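Local structure of putative mandelate racemase/muconate lactonizing enzyme (3DDM) at residues A[275-280]-A[302-307]; A[294-299]-A[324-329]; A[257-262]-A[282-287]. The protein is of unknown function but belongs to the mandelate racemase/muconate lactonizing enzyme family, whose members combine an enolase-like N-terminal domain with a C-terminal TIM-type barrel. The protein carries 1 engineered substitution. All blocks are in the same frame, centred on the assembly; numbering follows the deposited sequence.

Contact 1 (A[275-280]-A[302-307])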
# COMPACT_ATOMS: atom_id res chain seq x y z
N LEU A 275 7.09 -22.19 -8.92
CA LEU A 275 8.24 -21.75 -8.14
C LEU A 275 8.71 -23.00 -7.39
O LEU A 275 7.91 -23.65 -6.72
CB LEU A 275 7.84 -20.68 -7.12
CG LEU A 275 7.28 -19.37 -7.66
CD1 LEU A 275 6.87 -18.46 -6.51
CD2 LEU A 275 8.31 -18.69 -8.54
N ARG A 276 9.98 -23.35 -7.50
CA ARG A 276 10.48 -24.52 -6.78
C ARG A 276 11.30 -24.10 -5.57
O ARG A 276 11.66 -24.93 -4.73
CB ARG A 276 11.29 -25.42 -7.71
CG ARG A 276 10.41 -26.20 -8.66
CD ARG A 276 11.20 -27.22 -9.44
NE ARG A 276 10.47 -28.49 -9.48
CZ ARG A 276 10.36 -29.32 -8.45
NH1 ARG A 276 10.94 -29.02 -7.29
NH2 ARG A 276 9.65 -30.43 -8.56
N VAL A 277 11.57 -22.81 -5.48
CA VAL A 277 12.31 -22.23 -4.37
C VAL A 277 11.43 -21.10 -3.85
O VAL A 277 11.31 -20.05 -4.49
CB VAL A 277 13.68 -21.68 -4.84
CG1 VAL A 277 14.45 -21.09 -3.66
CG2 VAL A 277 14.48 -22.79 -5.50
N MET A 278 10.79 -21.33 -2.71
CA MET A 278 9.93 -20.31 -2.13
C MET A 278 10.74 -19.53 -1.10
O MET A 278 11.42 -20.11 -0.27
CB MET A 278 8.68 -20.93 -1.51
CG MET A 278 7.42 -20.69 -2.36
SD MET A 278 6.55 -22.20 -2.88
CE MET A 278 7.88 -23.02 -3.79
N GLN A 279 10.65 -18.20 -1.18
CA GLN A 279 11.42 -17.30 -0.34
C GLN A 279 10.61 -16.27 0.45
O GLN A 279 10.70 -15.07 0.20
CB GLN A 279 12.42 -16.55 -1.23
CG GLN A 279 13.17 -17.45 -2.21
CD GLN A 279 13.83 -16.66 -3.34
OE1 GLN A 279 13.15 -16.01 -4.13
NE2 GLN A 279 15.16 -16.71 -3.41
N PRO A 280 9.80 -16.72 1.41
CA PRO A 280 9.05 -15.71 2.16
C PRO A 280 9.97 -14.85 3.04
O PRO A 280 10.87 -15.37 3.73
CB PRO A 280 8.07 -16.55 2.98
CG PRO A 280 8.77 -17.89 3.13
CD PRO A 280 9.36 -18.09 1.75
N GLY A 302 8.38 -31.05 -0.94
CA GLY A 302 9.49 -31.38 -1.82
C GLY A 302 10.12 -30.19 -2.53
O GLY A 302 10.78 -30.36 -3.55
N LEU A 303 9.92 -28.99 -2.00
CA LEU A 303 10.50 -27.80 -2.60
C LEU A 303 11.52 -27.16 -1.65
O LEU A 303 11.55 -27.49 -0.46
CB LEU A 303 9.38 -26.82 -2.92
CG LEU A 303 8.27 -27.42 -3.80
CD1 LEU A 303 7.13 -26.43 -3.93
CD2 LEU A 303 8.84 -27.78 -5.17
N ARG A 304 12.35 -26.25 -2.17
CA ARG A 304 13.36 -25.58 -1.35
C ARG A 304 12.85 -24.31 -0.69
O ARG A 304 12.12 -23.53 -1.30
CB ARG A 304 14.59 -25.17 -2.17
CG ARG A 304 15.33 -26.27 -2.86
CD ARG A 304 16.57 -25.71 -3.54
NE ARG A 304 17.54 -25.21 -2.56
CZ ARG A 304 18.74 -24.73 -2.88
NH1 ARG A 304 19.12 -24.67 -4.16
NH2 ARG A 304 19.57 -24.32 -1.93
N TYR A 305 13.27 -24.09 0.55
CA TYR A 305 12.93 -22.88 1.28
C TYR A 305 14.25 -22.15 1.51
O TYR A 305 15.05 -22.54 2.36
CB TYR A 305 12.28 -23.22 2.62
CG TYR A 305 12.34 -22.07 3.60
CD1 TYR A 305 11.84 -20.81 3.27
CD2 TYR A 305 12.91 -22.24 4.87
CE1 TYR A 305 11.89 -19.74 4.17
CE2 TYR A 305 12.96 -21.18 5.79
CZ TYR A 305 12.45 -19.93 5.43
OH TYR A 305 12.47 -18.89 6.33
N CYS A 306 14.49 -21.10 0.74
CA CYS A 306 15.71 -20.32 0.86
C CYS A 306 15.42 -18.86 1.11
O CYS A 306 15.24 -18.08 0.17
CB CYS A 306 16.56 -20.46 -0.40
SG CYS A 306 17.14 -22.13 -0.70
N PRO A 307 15.38 -18.45 2.39
CA PRO A 307 15.11 -17.06 2.74
C PRO A 307 16.33 -16.15 2.52
O PRO A 307 17.45 -16.63 2.32
CB PRO A 307 14.71 -17.15 4.22
CG PRO A 307 15.59 -18.25 4.72
CD PRO A 307 15.54 -19.29 3.60

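Contact 2 (A[294-299]-A[324-329])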
# COMPACT_ATOMS: atom_id res chain seq x y z
N VAL A 294 4.26 -21.88 6.40
CA VAL A 294 4.52 -21.94 4.97
C VAL A 294 5.89 -22.50 4.63
O VAL A 294 6.04 -23.20 3.62
CB VAL A 294 4.29 -20.53 4.28
CG1 VAL A 294 4.32 -19.43 5.30
CG2 VAL A 294 5.34 -20.29 3.19
N ALA A 295 6.89 -22.23 5.46
CA ALA A 295 8.23 -22.75 5.18
C ALA A 295 8.24 -24.26 5.40
O ALA A 295 8.85 -25.01 4.62
CB ALA A 295 9.27 -22.08 6.08
N ARG A 296 7.56 -24.72 6.44
CA ARG A 296 7.50 -26.15 6.70
C ARG A 296 6.74 -26.80 5.56
O ARG A 296 7.16 -27.84 5.03
CB ARG A 296 6.82 -26.43 8.04
CG ARG A 296 7.77 -26.31 9.22
CD ARG A 296 7.12 -26.63 10.55
NE ARG A 296 8.13 -26.58 11.61
CZ ARG A 296 7.86 -26.61 12.92
NH1 ARG A 296 6.61 -26.70 13.34
NH2 ARG A 296 8.86 -26.55 13.80
N ALA A 297 5.64 -26.18 5.16
CA ALA A 297 4.82 -26.68 4.07
C ALA A 297 5.64 -26.80 2.79
O ALA A 297 5.54 -27.80 2.07
CB ALA A 297 3.63 -25.76 3.85
N VAL A 298 6.44 -25.79 2.50
CA VAL A 298 7.27 -25.80 1.30
C VAL A 298 8.26 -26.97 1.29
O VAL A 298 8.39 -27.67 0.29
CB VAL A 298 8.07 -24.47 1.15
CG1 VAL A 298 9.19 -24.63 0.12
CG2 VAL A 298 7.13 -23.33 0.75
N VAL A 299 8.95 -27.17 2.41
CA VAL A 299 9.92 -28.25 2.50
C VAL A 299 9.25 -29.62 2.44
O VAL A 299 9.77 -30.55 1.80
CB VAL A 299 10.76 -28.13 3.78
CG1 VAL A 299 11.58 -29.38 4.00
CG2 VAL A 299 11.69 -26.92 3.67
N ALA A 324 17.04 -22.33 10.36
CA ALA A 324 17.61 -23.39 11.19
C ALA A 324 16.48 -24.30 11.66
O ALA A 324 16.64 -25.53 11.72
CB ALA A 324 18.36 -22.79 12.38
N ALA A 325 15.33 -23.71 11.97
CA ALA A 325 14.18 -24.47 12.42
C ALA A 325 13.56 -25.29 11.28
O ALA A 325 12.92 -26.31 11.52
CB ALA A 325 13.13 -23.53 13.03
N VAL A 326 13.76 -24.84 10.04
CA VAL A 326 13.23 -25.53 8.86
C VAL A 326 14.39 -25.75 7.90
O VAL A 326 14.46 -25.16 6.82
CB VAL A 326 12.14 -24.71 8.15
CG1 VAL A 326 11.50 -25.54 7.05
CG2 VAL A 326 11.08 -24.26 9.15
N PRO A 327 15.32 -26.64 8.30
CA PRO A 327 16.54 -27.04 7.60
C PRO A 327 16.44 -27.44 6.14
O PRO A 327 17.27 -27.04 5.31
CB PRO A 327 17.05 -28.20 8.47
CG PRO A 327 15.79 -28.81 8.97
CD PRO A 327 15.00 -27.59 9.37
N GLY A 328 15.42 -28.23 5.81
CA GLY A 328 15.28 -28.68 4.44
C GLY A 328 15.49 -30.18 4.39
O GLY A 328 16.20 -30.74 5.23
N LEU A 329 14.88 -30.83 3.41
CA LEU A 329 14.99 -32.27 3.26
C LEU A 329 15.58 -32.56 1.89
O LEU A 329 16.68 -33.11 1.76
CB LEU A 329 13.60 -32.90 3.38
CG LEU A 329 12.74 -32.40 4.55
CD1 LEU A 329 11.34 -32.99 4.44
CD2 LEU A 329 13.39 -32.77 5.89

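Contact 3 (A[257-262]-A[282-287])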
# COMPACT_ATOMS: atom_id res chain seq x y z
N GLY A 257 8.98 -15.07 -3.68
CA GLY A 257 8.45 -15.04 -2.34
C GLY A 257 8.62 -13.66 -1.75
O GLY A 257 7.84 -13.22 -0.91
N GLU A 258 9.67 -12.97 -2.19
CA GLU A 258 9.97 -11.62 -1.72
C GLU A 258 8.68 -10.82 -1.81
O GLU A 258 8.38 -10.00 -0.95
CB GLU A 258 11.02 -10.97 -2.62
CG GLU A 258 12.20 -10.35 -1.91
CD GLU A 258 11.81 -9.24 -0.94
OE1 GLU A 258 11.25 -8.21 -1.40
OE2 GLU A 258 12.07 -9.39 0.28
N ASN A 259 7.90 -11.06 -2.87
CA ASN A 259 6.67 -10.33 -3.07
C ASN A 259 5.37 -11.11 -3.11
O ASN A 259 4.48 -10.83 -3.90
CB ASN A 259 6.81 -9.46 -4.31
CG ASN A 259 7.89 -8.45 -4.15
OD1 ASN A 259 8.91 -8.50 -4.82
ND2 ASN A 259 7.70 -7.53 -3.21
N ILE A 260 5.29 -12.11 -2.25
CA ILE A 260 4.10 -12.91 -2.10
C ILE A 260 3.83 -12.72 -0.60
O ILE A 260 4.73 -12.90 0.22
CB ILE A 260 4.36 -14.39 -2.44
CG1 ILE A 260 4.76 -14.51 -3.91
CG2 ILE A 260 3.11 -15.24 -2.17
CD1 ILE A 260 5.07 -15.94 -4.34
N ALA A 261 2.61 -12.33 -0.25
CA ALA A 261 2.25 -12.12 1.15
C ALA A 261 0.88 -12.71 1.43
O ALA A 261 0.02 -12.76 0.55
CB ALA A 261 2.24 -10.64 1.46
N GLY A 262 0.66 -13.16 2.66
CA GLY A 262 -0.63 -13.74 2.98
C GLY A 262 -0.65 -15.24 2.80
O GLY A 262 0.03 -15.80 1.95
N LEU A 282 10.23 -13.10 6.15
CA LEU A 282 9.55 -13.03 7.44
C LEU A 282 9.42 -11.63 8.03
O LEU A 282 8.56 -11.41 8.87
CB LEU A 282 10.19 -14.02 8.42
CG LEU A 282 10.98 -13.53 9.63
CD1 LEU A 282 11.29 -14.70 10.52
CD2 LEU A 282 12.25 -12.86 9.16
N ALA A 283 10.25 -10.69 7.58
CA ALA A 283 10.15 -9.30 8.08
C ALA A 283 9.19 -8.47 7.21
O ALA A 283 8.79 -7.36 7.58
CB ALA A 283 11.53 -8.65 8.11
N LYS A 284 8.82 -9.03 6.06
CA LYS A 284 7.91 -8.35 5.15
C LYS A 284 6.49 -8.82 5.44
O LYS A 284 5.56 -8.01 5.46
CB LYS A 284 8.28 -8.66 3.71
CG LYS A 284 8.50 -7.44 2.84
CD LYS A 284 8.95 -7.82 1.44
CE LYS A 284 8.73 -6.68 0.47
NZ LYS A 284 8.87 -7.11 -0.94
N TRP A 285 6.33 -10.12 5.67
CA TRP A 285 5.01 -10.67 5.97
C TRP A 285 4.96 -11.87 6.94
O TRP A 285 5.86 -12.72 6.96
CB TRP A 285 4.27 -11.09 4.68
CG TRP A 285 2.96 -11.74 5.00
CD1 TRP A 285 1.79 -11.11 5.31
CD2 TRP A 285 2.73 -13.15 5.22
NE1 TRP A 285 0.84 -12.04 5.72
CE2 TRP A 285 1.39 -13.29 5.67
CE3 TRP A 285 3.53 -14.30 5.09
CZ2 TRP A 285 0.83 -14.54 5.98
CZ3 TRP A 285 2.97 -15.54 5.40
CH2 TRP A 285 1.63 -15.64 5.84
N GLY A 286 3.89 -11.90 7.73
CA GLY A 286 3.66 -12.99 8.67
C GLY A 286 4.57 -13.18 9.86
O GLY A 286 4.12 -13.65 10.91
N GLY A 287 5.85 -12.85 9.71
CA GLY A 287 6.77 -13.05 10.80
C GLY A 287 6.90 -14.55 10.98
O GLY A 287 6.73 -15.30 10.03

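Contact 1 (A[275-280]-A[302-307])
In the beta-alpha-beta unit of strand 275-278, helix 287-300 and strand 304-309, the two strands lie side by side in parallel, V277 pairing with R304 and M278 with Y305. The backbone of R304 serves both ways: its N donates to R276 O at 3.0 Å, with an angle of 155° at the hydrogen, and its O accepts from M278 N at 2.9 Å. Further along, C306 N reaches M278 O only weakly, at 3.4 Å, as the regular pairing gives out.

Side chains divide between the two faces of the barrel sheet. V277 and R304 run alongside each other in the same direction, V277 CG2 lying 4.1 Å from R304 CD, and the other methyl, V277 CG1, meets C306 CB at 3.9 Å. V277 CG1 is put there by a first torsion of -179°, trans to the backbone N. All three residues also touch W229 of strand 229-231, so this face looks into the barrel. R304 NH2 hydrogen-bonds to P332 O, and Q279 NE2 is bonded to E231 OE1.

On the other face lie M278 and Y305. The bent M278 chain brings its CE to within 3.5 Å of L303 CD1, just before the second strand begins, and both residues lean on V298 of the connecting helix. P280 meets the phenol ring obliquely, P280 CG being 3.8 Å from Y305 CE1, while P307 lies over one ring face. A295 and V299 of helix 287-300 and L322 and L323 of helix 313-325 pack against the same tyrosine. An inner face turned to other strands and an outer face turned to helices, joined by a helical crossover, are the hallmark of the TIM-type barrel.

Contact 2 (A[294-299]-A[324-329])
V299 and V326 lie alongside with their branches running in opposite senses, V299 CG2 being 3.7 Å from V326 CG1. The two methyls of V299 share the work. With CG2 beside the backbone N, a first torsion of 169° sends V299 CG1 to the chain beyond the valine pair, 3.8 Å from G328 CA. There V299 CG1 meets the L329 side chain roughly perpendicularly, 3.6 Å from L329 CD1. V326 is likewise forked: V326 CG2 packs 3.9 Å from R296 CG and 4.2 Å from A295 CB. R296 therefore joins in with the methylene root of its extended chain.

Around this first shell, V326 is the residue where helix 313-325 gives way to non-helical backbone, and P327 next to it is tied through its backbone to G333. On the other side, V299 N bonds to A295 O, which places A295 and V299 one turn apart on the helix side that points to 324-329. V294 and V298 pack instead on F266 and L270 of helix 263-272. No hydrogen bond crosses between the segments: the joint rests on van der Waals packing of aliphatic groups, V299 and V326 buried and R296 and L329 at the exposed margin.

Contact 3 (A[257-262]-A[282-287])
K284 NZ is gripped by two oxygens of E258: the carboxylate OE1 at 2.7 Å, in a salt bridge, and the backbone O at 2.9 Å. The two loops involved follow adjacent parallel strands, 254-256 and 275-278, at the C-terminal ends of the barrel strands, the end of the TIM-type barrel where this superfamily places its active site. The lysine runs extended beyond CG and crosses the glutamate side chain at about a right angle. Its amine meets OE1 from above the carboxylate plane, 40° out of it, and stands above the carbonyl plane of E258 O as well. Q106 O of the second subunit is a further acceptor for NZ, and W58 makes a cation-pi contact with the lysine, so the dimer and the N-terminal domain converge here.

The neighbouring W285 covers the end of the first loop, where the chain leaves a type I turn spanning G257 to I260 and reaches G262, the N-cap of helix 263-272. A first torsion of 176° keeps the indole on the carbonyl side of its residue and lays one face against this backbone. A261 CB packs 3.8 Å from W285 CG, and G262 N sits over the centre of the ring, 3.1 Å above its plane.

Overall arrangement
The six segments lie within one part of the barrel domain, in the order 257-262, 275-280, 282-287, 294-299, 302-307 and 324-329. Contact 1 interleaves along the chain with contact 2 and also with contact 3, while contact 3 closes before contact 2 opens. Contacts 1 and 2, with centres about 9 Å apart, share helix 287-300: the wall built by contact 1 is backed by the helix that contact 2 joins to the end of helix 313-325. The centre of contact 3 lies about 13 Å from that of contact 1 and about 15 Å from that of contact 2; I260 packs on L275, and W285 meets V294. Wall, outer helical layer and loops thus form one continuous structure.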